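Local coordinates for plasmin and fibronectin-binding protein A (Streptococcus pneumoniae, PDB 4MR0), which acts as a fibronectin-dependent surface adhesin and invasin of the pneumococcus, binding human fibronectin, plasmin, plasminogen and serum albumin, at residues S304-R312 with D322-I331; S168-T179 with T211-D222. One frame throughout, in Å; residues are numbered along the deposited sequence.

Overall arrangement
Both contacts belong to one right-handed parallel beta-helix, the pectate lyase-like body of this adhesin, and they sample two ways in which such a solenoid is held together. Contact 2 comes first along the chain, closing before contact 1 opens, and pairs strand 170-174 with strand 211-217, and strand 178-182 with strand 220-222, in neighbouring coils. Contact 1 lies further along the helix, where strand 306-308 and strand 329-337 face each other across the interior, while the loop residues beyond them bond to one another. The contact centres are 21 Å apart and their nearest atoms about 9 Å, without touching. Stacking between coils and packing within them thus build a single elongated domain.

Contact 1: residues S304-R312 with D322-I331; sequences SIQIEPLTR and DGKKSENVTI. With MN (manganese (II) ion), chain G.
I307 of 304-312 points into the protein toward V329 and S326, and its branches divide the work. From CB, CG2 lies anti to the backbone N and settles 4.0 Å from S326 CB, with V329 CG2 close by. The other branch passes through CG1, anti to the carbonyl carbon (chi1 -58°), and extends to CD1, which ends 3.9 Å from V329 CG1; the I307 and V329 side chains therefore meet tip to tip. I305 and I331 repeat this approach two residues along each strand, I305 CD1 being 3.8 Å from I331 CG2. I364 covers I307 and V329, while F285 packs on I305, so the row is part of a continuous apolar interior.

Beyond the strand, backbone bonds take over. L310 N donates to K324 O at 2.7 Å. L310 O receives a weak bond from G323 N, and a water donates to the same L310 O at 2.7 Å while accepting from K324 N, bridging the two loop ends. S326 OG lies 3.0 Å from E308 O and also reaches I272 O and S275 N.

On the side turned away from 322-331, Q306 and E308 grip a manganese ion. Q306 reaches it through an extended chain, OE1 to manganese 2.2 Å, whereas both E308 carboxylate oxygens bind, making the glutamate bidentate; Q271 and G314 complete the protein ligands. Alternation along strand 306-308 thus sends I307 inward and its two neighbours to the metal. An aliphatic interior filled from facing strands, with polar residues turned outward, is characteristic of a parallel beta-helix, here with a metal site mounted on its outer wall.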
loop_
_atom_site.group_PDB
_atom_site.type_symbol
_atom_site.label_atom_id
_atom_site.label_comp_id
_atom_site.label_asym_id
_atom_site.label_seq_id
_atom_site.Cartn_x
_atom_site.Cartn_y
_atom_site.Cartn_z
ATOM N N SER A 304 -5.114 -1.268 -0.854
ATOM C CA SER A 304 -5.340 -2.512 -1.594
ATOM C C SER A 304 -4.452 -3.633 -1.054
ATOM O O SER A 304 -4.830 -4.812 -1.066
ATOM C CB SER A 304 -5.097 -2.285 -3.081
ATOM O OG SER A 304 -6.075 -1.381 -3.574
ATOM N N ILE A 305 -3.260 -3.265 -0.597
ATOM C CA ILE A 305 -2.356 -4.219 0.026
ATOM C C ILE A 305 -1.920 -3.576 1.333
ATOM O O ILE A 305 -1.138 -2.625 1.343
ATOM C CB ILE A 305 -1.101 -4.510 -0.818
ATOM C CG1 ILE A 305 -1.497 -5.168 -2.145
ATOM C CG2 ILE A 305 -0.175 -5.447 -0.041
ATOM C CD1 ILE A 305 -0.310 -5.460 -3.061
ATOM N N GLN A 306 -2.454 -4.083 2.433
ATOM C CA GLN A 306 -2.116 -3.563 3.745
ATOM C C GLN A 306 -1.094 -4.494 4.385
ATOM O O GLN A 306 -1.239 -5.715 4.346
ATOM C CB GLN A 306 -3.380 -3.477 4.614
ATOM C CG GLN A 306 -3.141 -2.975 6.033
ATOM C CD GLN A 306 -4.424 -2.906 6.839
ATOM O OE1 GLN A 306 -5.279 -3.785 6.735
ATOM N NE2 GLN A 306 -4.562 -1.865 7.652
ATOM N N ILE A 307 -0.053 -3.902 4.957
ATOM C CA ILE A 307 1.005 -4.643 5.627
ATOM C C ILE A 307 0.940 -4.092 7.042
ATOM O O ILE A 307 1.230 -2.919 7.281
ATOM C CB ILE A 307 2.368 -4.341 4.983
ATOM C CG1 ILE A 307 2.319 -4.712 3.497
ATOM C CG2 ILE A 307 3.474 -5.114 5.704
ATOM C CD1 ILE A 307 3.509 -4.187 2.697
ATOM N N GLU A 308 0.577 -4.942 7.992
ATOM C CA GLU A 308 0.390 -4.466 9.350
ATOM C C GLU A 308 0.798 -5.471 10.411
ATOM O O GLU A 308 1.075 -6.632 10.114
ATOM C CB GLU A 308 -1.098 -4.173 9.527
ATOM C CG GLU A 308 -1.924 -5.472 9.463
ATOM C CD GLU A 308 -3.399 -5.256 9.201
ATOM O OE1 GLU A 308 -3.985 -4.313 9.776
ATOM O OE2 GLU A 308 -3.980 -6.049 8.427
ATOM N N PRO A 309 0.872 -5.014 11.671
ATOM C CA PRO A 309 1.233 -5.928 12.761
ATOM C C PRO A 309 -0.052 -6.703 13.044
ATOM O O PRO A 309 -1.127 -6.304 12.596
ATOM C CB PRO A 309 1.637 -4.985 13.899
ATOM C CG PRO A 309 0.851 -3.741 13.614
ATOM C CD PRO A 309 0.962 -3.610 12.109
ATOM N N LEU A 310 0.046 -7.800 13.782
ATOM C CA LEU A 310 -1.124 -8.621 14.056
ATOM C C LEU A 310 -1.873 -8.266 15.343
ATOM O O LEU A 310 -1.457 -8.641 16.446
ATOM C CB LEU A 310 -0.701 -10.101 14.067
ATOM C CG LEU A 310 -1.762 -11.200 14.146
ATOM C CD1 LEU A 310 -2.755 -11.077 13.001
ATOM C CD2 LEU A 310 -1.059 -12.559 14.093
ATOM N N THR A 311 -2.972 -7.532 15.185
ATOM C CA THR A 311 -3.823 -7.126 16.308
ATOM C C THR A 311 -5.271 -7.367 15.900
ATOM O O THR A 311 -5.580 -7.466 14.715
ATOM C CB THR A 311 -3.664 -5.619 16.657
ATOM O OG1 THR A 311 -4.205 -4.816 15.601
ATOM C CG2 THR A 311 -2.190 -5.270 16.860
ATOM N N ARG A 312 -6.166 -7.460 16.876
ATOM C CA ARG A 312 -7.567 -7.690 16.566
ATOM C C ARG A 312 -8.174 -6.474 15.864
ATOM O O ARG A 312 -9.057 -6.609 15.017
ATOM C CB ARG A 312 -8.330 -8.042 17.851
ATOM C CG ARG A 312 -7.864 -9.364 18.448
ATOM C CD ARG A 312 -8.536 -9.687 19.779
ATOM N NE ARG A 312 -9.960 -9.966 19.637
ATOM C CZ ARG A 312 -10.746 -10.331 20.648
ATOM N NH1 ARG A 312 -10.240 -10.459 21.870
ATOM N NH2 ARG A 312 -12.035 -10.567 20.443
ATOM N N ASP A 322 -1.163 -9.665 20.067
ATOM C CA ASP A 322 0.062 -9.172 20.695
ATOM C C ASP A 322 0.942 -8.281 19.819
ATOM O O ASP A 322 2.093 -8.015 20.163
ATOM C CB ASP A 322 0.899 -10.319 21.279
ATOM C CG ASP A 322 1.151 -11.433 20.291
ATOM O OD1 ASP A 322 1.420 -11.142 19.105
ATOM O OD2 ASP A 322 1.100 -12.608 20.714
ATOM N N GLY A 323 0.396 -7.816 18.699
ATOM C CA GLY A 323 1.138 -6.924 17.822
ATOM C C GLY A 323 2.335 -7.474 17.059
ATOM O O GLY A 323 3.258 -6.721 16.736
ATOM N N LYS A 324 2.326 -8.770 16.760
ATOM C CA LYS A 324 3.417 -9.400 16.014
ATOM C C LYS A 324 3.619 -8.645 14.693
ATOM O O LYS A 324 2.665 -8.365 13.975
ATOM C CB LYS A 324 3.063 -10.864 15.741
ATOM C CG LYS A 324 4.176 -11.693 15.137
ATOM C CD LYS A 324 3.708 -13.122 14.930
ATOM C CE LYS A 324 4.821 -13.992 14.388
ATOM N NZ LYS A 324 5.313 -13.477 13.083
ATOM N N LYS A 325 4.863 -8.316 14.369
ATOM C CA LYS A 325 5.129 -7.578 13.141
ATOM C C LYS A 325 5.150 -8.462 11.905
ATOM O O LYS A 325 5.213 -9.690 12.004
ATOM C CB LYS A 325 6.477 -6.866 13.230
ATOM C CG LYS A 325 7.693 -7.801 13.138
ATOM C CD LYS A 325 8.983 -6.981 13.066
ATOM C CE LYS A 325 10.229 -7.854 13.059
ATOM N NZ LYS A 325 11.463 -7.005 13.002
ATOM N N SER A 326 5.057 -7.817 10.744
ATOM C CA SER A 326 5.173 -8.503 9.469
ATOM C C SER A 326 6.632 -8.186 9.160
ATOM O O SER A 326 7.143 -7.141 9.568
ATOM C CB SER A 326 4.243 -7.900 8.421
ATOM O OG SER A 326 2.933 -8.401 8.597
ATOM N N GLU A 327 7.307 -9.067 8.441
ATOM C CA GLU A 327 8.724 -8.863 8.196
ATOM C C GLU A 327 9.134 -9.487 6.872
ATOM O O GLU A 327 8.615 -10.532 6.491
ATOM C CB GLU A 327 9.475 -9.486 9.375
ATOM C CG GLU A 327 10.961 -9.672 9.222
ATOM C CD GLU A 327 11.548 -10.424 10.406
ATOM O OE1 GLU A 327 10.770 -11.022 11.184
ATOM O OE2 GLU A 327 12.788 -10.427 10.555
ATOM N N ASN A 328 10.055 -8.838 6.166
ATOM C CA ASN A 328 10.511 -9.328 4.873
ATOM C C ASN A 328 9.331 -9.456 3.906
ATOM O O ASN A 328 9.062 -10.532 3.371
ATOM C CB ASN A 328 11.212 -10.688 5.011
ATOM C CG ASN A 328 12.343 -10.671 6.035
ATOM O OD1 ASN A 328 12.890 -9.614 6.360
ATOM N ND2 ASN A 328 12.709 -11.852 6.535
ATOM N N VAL A 329 8.617 -8.354 3.693
ATOM C CA VAL A 329 7.486 -8.342 2.778
ATOM C C VAL A 329 7.923 -7.567 1.544
ATOM O O VAL A 329 8.454 -6.463 1.654
ATOM C CB VAL A 329 6.256 -7.648 3.399
ATOM C CG1 VAL A 329 5.071 -7.732 2.437
ATOM C CG2 VAL A 329 5.907 -8.300 4.732
ATOM N N THR A 330 7.708 -8.150 0.370
ATOM C CA THR A 330 8.097 -7.507 -0.880
ATOM C C THR A 330 6.941 -7.520 -1.876
ATOM O O THR A 330 6.369 -8.575 -2.170
ATOM C CB THR A 330 9.303 -8.228 -1.563
ATOM O OG1 THR A 330 10.434 -8.240 -0.687
ATOM C CG2 THR A 330 9.698 -7.501 -2.860
ATOM N N ILE A 331 6.598 -6.337 -2.369
ATOM C CA ILE A 331 5.555 -6.179 -3.375
ATOM C C ILE A 331 6.376 -5.712 -4.570
ATOM O O ILE A 331 7.082 -4.717 -4.468
ATOM C CB ILE A 331 4.544 -5.066 -2.998
ATOM C CG1 ILE A 331 4.076 -5.242 -1.550
ATOM C CG2 ILE A 331 3.336 -5.124 -3.938
ATOM C CD1 ILE A 331 3.351 -6.555 -1.280
HETATM MN MN MN G . -6.044 -5.043 8.422
HETATM O O HOH W 1 -0.161 -10.824 17.271
#

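Contact 2: residues S168-T179 with T211-D222; sequences SHTHLELNEKAT and TEDISYSGGTID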
loop_
_atom_site.group_PDB
_atom_site.type_symbol
_atom_site.label_atom_id
_atom_site.label_comp_id
_atom_site.label_asym_id
_atom_site.label_seq_id
_atom_site.Cartn_x
_atom_site.Cartn_y
_atom_site.Cartn_z
ATOM N N SER A 168 -0.836 -25.028 5.289
ATOM C CA SER A 168 0.606 -25.121 5.126
ATOM C C SER A 168 0.997 -26.136 4.059
ATOM O O SER A 168 0.364 -27.188 3.917
ATOM C CB SER A 168 1.271 -25.513 6.448
ATOM O OG SER A 168 1.245 -24.441 7.373
ATOM N N HIS A 169 2.048 -25.801 3.320
ATOM C CA HIS A 169 2.595 -26.650 2.271
ATOM C C HIS A 169 1.640 -26.951 1.115
ATOM O O HIS A 169 1.670 -28.043 0.543
ATOM C CB HIS A 169 3.119 -27.950 2.892
ATOM C CG HIS A 169 4.112 -27.726 3.992
ATOM N ND1 HIS A 169 5.332 -27.122 3.779
ATOM C CD2 HIS A 169 4.041 -27.970 5.322
ATOM C CE1 HIS A 169 5.970 -27.001 4.931
ATOM N NE2 HIS A 169 5.206 -27.507 5.883
ATOM N N THR A 170 0.788 -25.987 0.774
ATOM C CA THR A 170 -0.126 -26.164 -0.348
ATOM C C THR A 170 0.256 -25.130 -1.399
ATOM O O THR A 170 0.659 -24.014 -1.064
ATOM C CB THR A 170 -1.609 -25.980 0.057
ATOM O OG1 THR A 170 -1.814 -24.661 0.574
ATOM C CG2 THR A 170 -2.004 -27.005 1.109
ATOM N N HIS A 171 0.139 -25.504 -2.668
ATOM C CA HIS A 171 0.505 -24.610 -3.759
ATOM C C HIS A 171 -0.551 -24.634 -4.855
ATOM O O HIS A 171 -0.689 -25.620 -5.579
ATOM C CB HIS A 171 1.870 -25.023 -4.312
ATOM C CG HIS A 171 2.889 -25.259 -3.242
ATOM N ND1 HIS A 171 3.104 -26.502 -2.683
ATOM C CD2 HIS A 171 3.671 -24.395 -2.552
ATOM C CE1 HIS A 171 3.972 -26.392 -1.692
ATOM N NE2 HIS A 171 4.331 -25.124 -1.592
ATOM N N LEU A 172 -1.299 -23.539 -4.957
ATOM C CA LEU A 172 -2.364 -23.421 -5.939
ATOM C C LEU A 172 -1.890 -22.743 -7.214
ATOM O O LEU A 172 -1.195 -21.726 -7.176
ATOM C CB LEU A 172 -3.546 -22.640 -5.346
ATOM C CG LEU A 172 -4.468 -23.378 -4.366
ATOM C CD1 LEU A 172 -3.645 -23.989 -3.242
ATOM C CD2 LEU A 172 -5.511 -22.414 -3.808
ATOM N N GLU A 173 -2.268 -23.336 -8.342
ATOM C CA GLU A 173 -1.925 -22.811 -9.656
ATOM C C GLU A 173 -3.233 -22.737 -10.433
ATOM O O GLU A 173 -3.954 -23.734 -10.541
ATOM C CB GLU A 173 -0.962 -23.755 -10.377
ATOM C CG GLU A 173 -0.423 -23.202 -11.689
ATOM C CD GLU A 173 0.283 -24.256 -12.533
ATOM O OE1 GLU A 173 0.706 -25.290 -11.972
ATOM O OE2 GLU A 173 0.419 -24.044 -13.760
ATOM N N LEU A 174 -3.553 -21.558 -10.953
ATOM C CA LEU A 174 -4.783 -21.393 -11.707
ATOM C C LEU A 174 -4.505 -21.068 -13.156
ATOM O O LEU A 174 -3.575 -20.328 -13.470
ATOM C CB LEU A 174 -5.654 -20.284 -11.107
ATOM C CG LEU A 174 -6.103 -20.500 -9.656
ATOM C CD1 LEU A 174 -4.982 -20.088 -8.699
ATOM C CD2 LEU A 174 -7.364 -19.679 -9.390
ATOM N N ASN A 175 -5.322 -21.639 -14.032
ATOM C CA ASN A 175 -5.210 -21.408 -15.457
ATOM C C ASN A 175 -5.413 -19.915 -15.690
ATOM O O ASN A 175 -6.061 -19.227 -14.897
ATOM C CB ASN A 175 -6.286 -22.221 -16.189
ATOM C CG ASN A 175 -6.231 -22.049 -17.695
ATOM O OD1 ASN A 175 -6.742 -21.069 -18.247
ATOM N ND2 ASN A 175 -5.596 -22.999 -18.369
ATOM N N GLU A 176 -4.850 -19.413 -16.780
ATOM C CA GLU A 176 -4.974 -18.007 -17.118
ATOM C C GLU A 176 -6.446 -17.613 -17.214
ATOM O O GLU A 176 -6.827 -16.491 -16.870
ATOM C CB GLU A 176 -4.260 -17.746 -18.444
ATOM C CG GLU A 176 -3.779 -19.028 -19.130
ATOM C CD GLU A 176 -2.679 -19.749 -18.350
ATOM O OE1 GLU A 176 -2.876 -20.930 -17.978
ATOM O OE2 GLU A 176 -1.613 -19.132 -18.113
ATOM N N LYS A 177 -7.278 -18.541 -17.674
ATOM C CA LYS A 177 -8.699 -18.264 -17.810
ATOM C C LYS A 177 -9.528 -18.804 -16.652
ATOM O O LYS A 177 -10.740 -19.006 -16.779
ATOM C CB LYS A 177 -9.223 -18.805 -19.146
ATOM C CG LYS A 177 -8.539 -18.160 -20.349
ATOM C CD LYS A 177 -9.488 -18.014 -21.534
ATOM C CE LYS A 177 -9.774 -19.347 -22.211
ATOM N NZ LYS A 177 -8.592 -19.840 -22.972
ATOM N N ALA A 178 -8.866 -19.045 -15.522
ATOM C CA ALA A 178 -9.553 -19.514 -14.326
ATOM C C ALA A 178 -9.833 -18.275 -13.482
ATOM O O ALA A 178 -8.930 -17.465 -13.231
ATOM C CB ALA A 178 -8.677 -20.493 -13.552
ATOM N N THR A 179 -11.088 -18.114 -13.074
ATOM C CA THR A 179 -11.494 -16.978 -12.254
ATOM C C THR A 179 -12.192 -17.445 -10.979
ATOM O O THR A 179 -13.114 -18.261 -11.024
ATOM C CB THR A 179 -12.481 -16.045 -13.013
ATOM O OG1 THR A 179 -11.814 -15.434 -14.122
ATOM C CG2 THR A 179 -13.008 -14.961 -12.086
ATOM N N THR A 211 1.440 -20.824 10.112
ATOM C CA THR A 211 1.301 -21.592 8.883
ATOM C C THR A 211 2.496 -21.199 8.033
ATOM O O THR A 211 3.156 -20.190 8.311
ATOM C CB THR A 211 0.007 -21.253 8.114
ATOM O OG1 THR A 211 -0.078 -19.836 7.914
ATOM C CG2 THR A 211 -1.214 -21.751 8.877
ATOM N N GLU A 212 2.789 -21.977 7.002
ATOM C CA GLU A 212 3.941 -21.655 6.181
ATOM C C GLU A 212 3.991 -22.420 4.869
ATOM O O GLU A 212 3.285 -23.415 4.675
ATOM C CB GLU A 212 5.226 -21.938 6.965
ATOM C CG GLU A 212 5.507 -23.417 7.167
ATOM C CD GLU A 212 6.766 -23.666 7.977
ATOM O OE1 GLU A 212 6.683 -23.696 9.225
ATOM O OE2 GLU A 212 7.847 -23.817 7.365
ATOM N N ASP A 213 4.838 -21.926 3.972
ATOM C CA ASP A 213 5.051 -22.542 2.672
ATOM C C ASP A 213 3.751 -22.655 1.881
ATOM O O ASP A 213 3.278 -23.754 1.581
ATOM C CB ASP A 213 5.692 -23.917 2.878
ATOM C CG ASP A 213 6.113 -24.564 1.581
ATOM O OD1 ASP A 213 6.526 -23.829 0.650
ATOM O OD2 ASP A 213 6.041 -25.809 1.503
ATOM N N ILE A 214 3.175 -21.503 1.561
ATOM C CA ILE A 214 1.931 -21.449 0.804
ATOM C C ILE A 214 2.166 -20.604 -0.443
ATOM O O ILE A 214 2.764 -19.532 -0.362
ATOM C CB ILE A 214 0.802 -20.786 1.636
ATOM C CG1 ILE A 214 0.542 -21.602 2.904
ATOM C CG2 ILE A 214 -0.472 -20.690 0.811
ATOM C CD1 ILE A 214 -0.350 -20.905 3.913
ATOM N N SER A 215 1.717 -21.086 -1.598
ATOM C CA SER A 215 1.881 -20.317 -2.822
ATOM C C SER A 215 0.575 -20.318 -3.603
ATOM O O SER A 215 -0.206 -21.272 -3.539
ATOM C CB SER A 215 3.028 -20.873 -3.683
ATOM O OG SER A 215 2.775 -22.196 -4.121
ATOM N N TYR A 216 0.333 -19.216 -4.305
ATOM C CA TYR A 216 -0.865 -19.034 -5.114
ATOM C C TYR A 216 -0.423 -18.330 -6.397
ATOM O O TYR A 216 0.159 -17.251 -6.339
ATOM C CB TYR A 216 -1.868 -18.172 -4.345
ATOM C CG TYR A 216 -3.225 -18.042 -4.993
ATOM C CD1 TYR A 216 -3.416 -17.217 -6.101
ATOM C CD2 TYR A 216 -4.326 -18.740 -4.492
ATOM C CE1 TYR A 216 -4.671 -17.085 -6.695
ATOM C CE2 TYR A 216 -5.584 -18.617 -5.081
ATOM C CZ TYR A 216 -5.748 -17.790 -6.178
ATOM O OH TYR A 216 -6.985 -17.669 -6.768
ATOM N N SER A 217 -0.701 -18.929 -7.554
ATOM C CA SER A 217 -0.270 -18.325 -8.807
ATOM C C SER A 217 -1.278 -18.453 -9.941
ATOM O O SER A 217 -1.907 -19.496 -10.106
ATOM C CB SER A 217 1.043 -18.969 -9.273
ATOM O OG SER A 217 1.886 -19.289 -8.180
ATOM N N GLY A 218 -1.404 -17.389 -10.725
ATOM C CA GLY A 218 -2.286 -17.406 -11.880
ATOM C C GLY A 218 -3.752 -17.069 -11.713
ATOM O O GLY A 218 -4.280 -16.979 -10.599
ATOM N N GLY A 219 -4.407 -16.868 -12.853
ATOM C CA GLY A 219 -5.824 -16.569 -12.861
ATOM C C GLY A 219 -6.255 -15.188 -12.407
ATOM O O GLY A 219 -5.474 -14.231 -12.332
ATOM N N THR A 220 -7.537 -15.104 -12.087
ATOM C CA THR A 220 -8.154 -13.872 -11.645
ATOM C C THR A 220 -8.962 -14.157 -10.394
ATOM O O THR A 220 -9.442 -15.281 -10.200
ATOM C CB THR A 220 -9.130 -13.337 -12.726
ATOM O OG1 THR A 220 -8.404 -13.027 -13.924
ATOM C CG2 THR A 220 -9.867 -12.099 -12.233
ATOM N N ILE A 221 -9.076 -13.154 -9.534
ATOM C CA ILE A 221 -9.903 -13.268 -8.342
ATOM C C ILE A 221 -10.834 -12.075 -8.466
ATOM O O ILE A 221 -10.394 -10.937 -8.367
ATOM C CB ILE A 221 -9.103 -13.146 -7.026
ATOM C CG1 ILE A 221 -8.148 -14.330 -6.879
ATOM C CG2 ILE A 221 -10.063 -13.109 -5.839
ATOM C CD1 ILE A 221 -7.289 -14.286 -5.600
ATOM N N ASP A 222 -12.106 -12.342 -8.746
ATOM C CA ASP A 222 -13.100 -11.286 -8.883
ATOM C C ASP A 222 -13.658 -11.049 -7.488
ATOM O O ASP A 222 -14.473 -11.820 -6.993
ATOM C CB ASP A 222 -14.224 -11.748 -9.815
ATOM C CG ASP A 222 -15.183 -10.630 -10.185
ATOM O OD1 ASP A 222 -15.290 -9.658 -9.415
ATOM O OD2 ASP A 222 -15.842 -10.732 -11.244
HETATM O O HOH W 2 1.463 -21.809 -6.496
HETATM O O HOH W 3 -8.952 -15.391 -15.336
#
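The rings of H169 and H171 both present an edge to the carboxylate of D213, while the ring of Y216 offers a face to L174. H169 ND1 donates to D213 OD2 at 2.7 Å, nearly straight at 161°; the oxygen uses its anti lone pair and lies close to the ring plane, although ring and carboxylate planes are 65° apart. E212 O lies over one face of this imidazole. At the edge of H171, D213 OD1 accepts a weak bond from NE2, long at 3.4 Å. One carboxylate thus spans two histidines, which may favour protonation, of H169 in particular.

L174 CD1 sits over the Y216 ring, 3.8 Å from its centroid and offset toward the rim, a CH-pi contact. CD2 of the same leucine approaches Y216 OH. The tyrosine CG stands anti to the backbone N (chi1 -173°), which carries the ring obliquely toward L174, while L172 CD2 meets it at a slant.

Between these side chains runs a parallel ladder. L172 N donates to S215 O, S217 N to L172 O at 2.9 Å, and L174 N to S217 O at 2.8 Å. L172 O also receives a water that joins S215 OG and S217 OG. After the turn N175-A178, which begins with an Asx turn at N175, the pairing resumes with T220 N to A178 O at 3.0 Å. G218 and G219 have positive phi and hug this corner: L174 O leaves no room for a CB on G218, nor A178 O and L174 CB for one on G219.

Strand 170-174 is flanked in the sheet by 150-153 and 211-217, whose other neighbours include strand 243-252. L172 and L174 also pack on F153, while F246 and F194 meet Y216 edge-to-face, carrying the aromatic and aliphatic interior from one coil of the solenoid to the next.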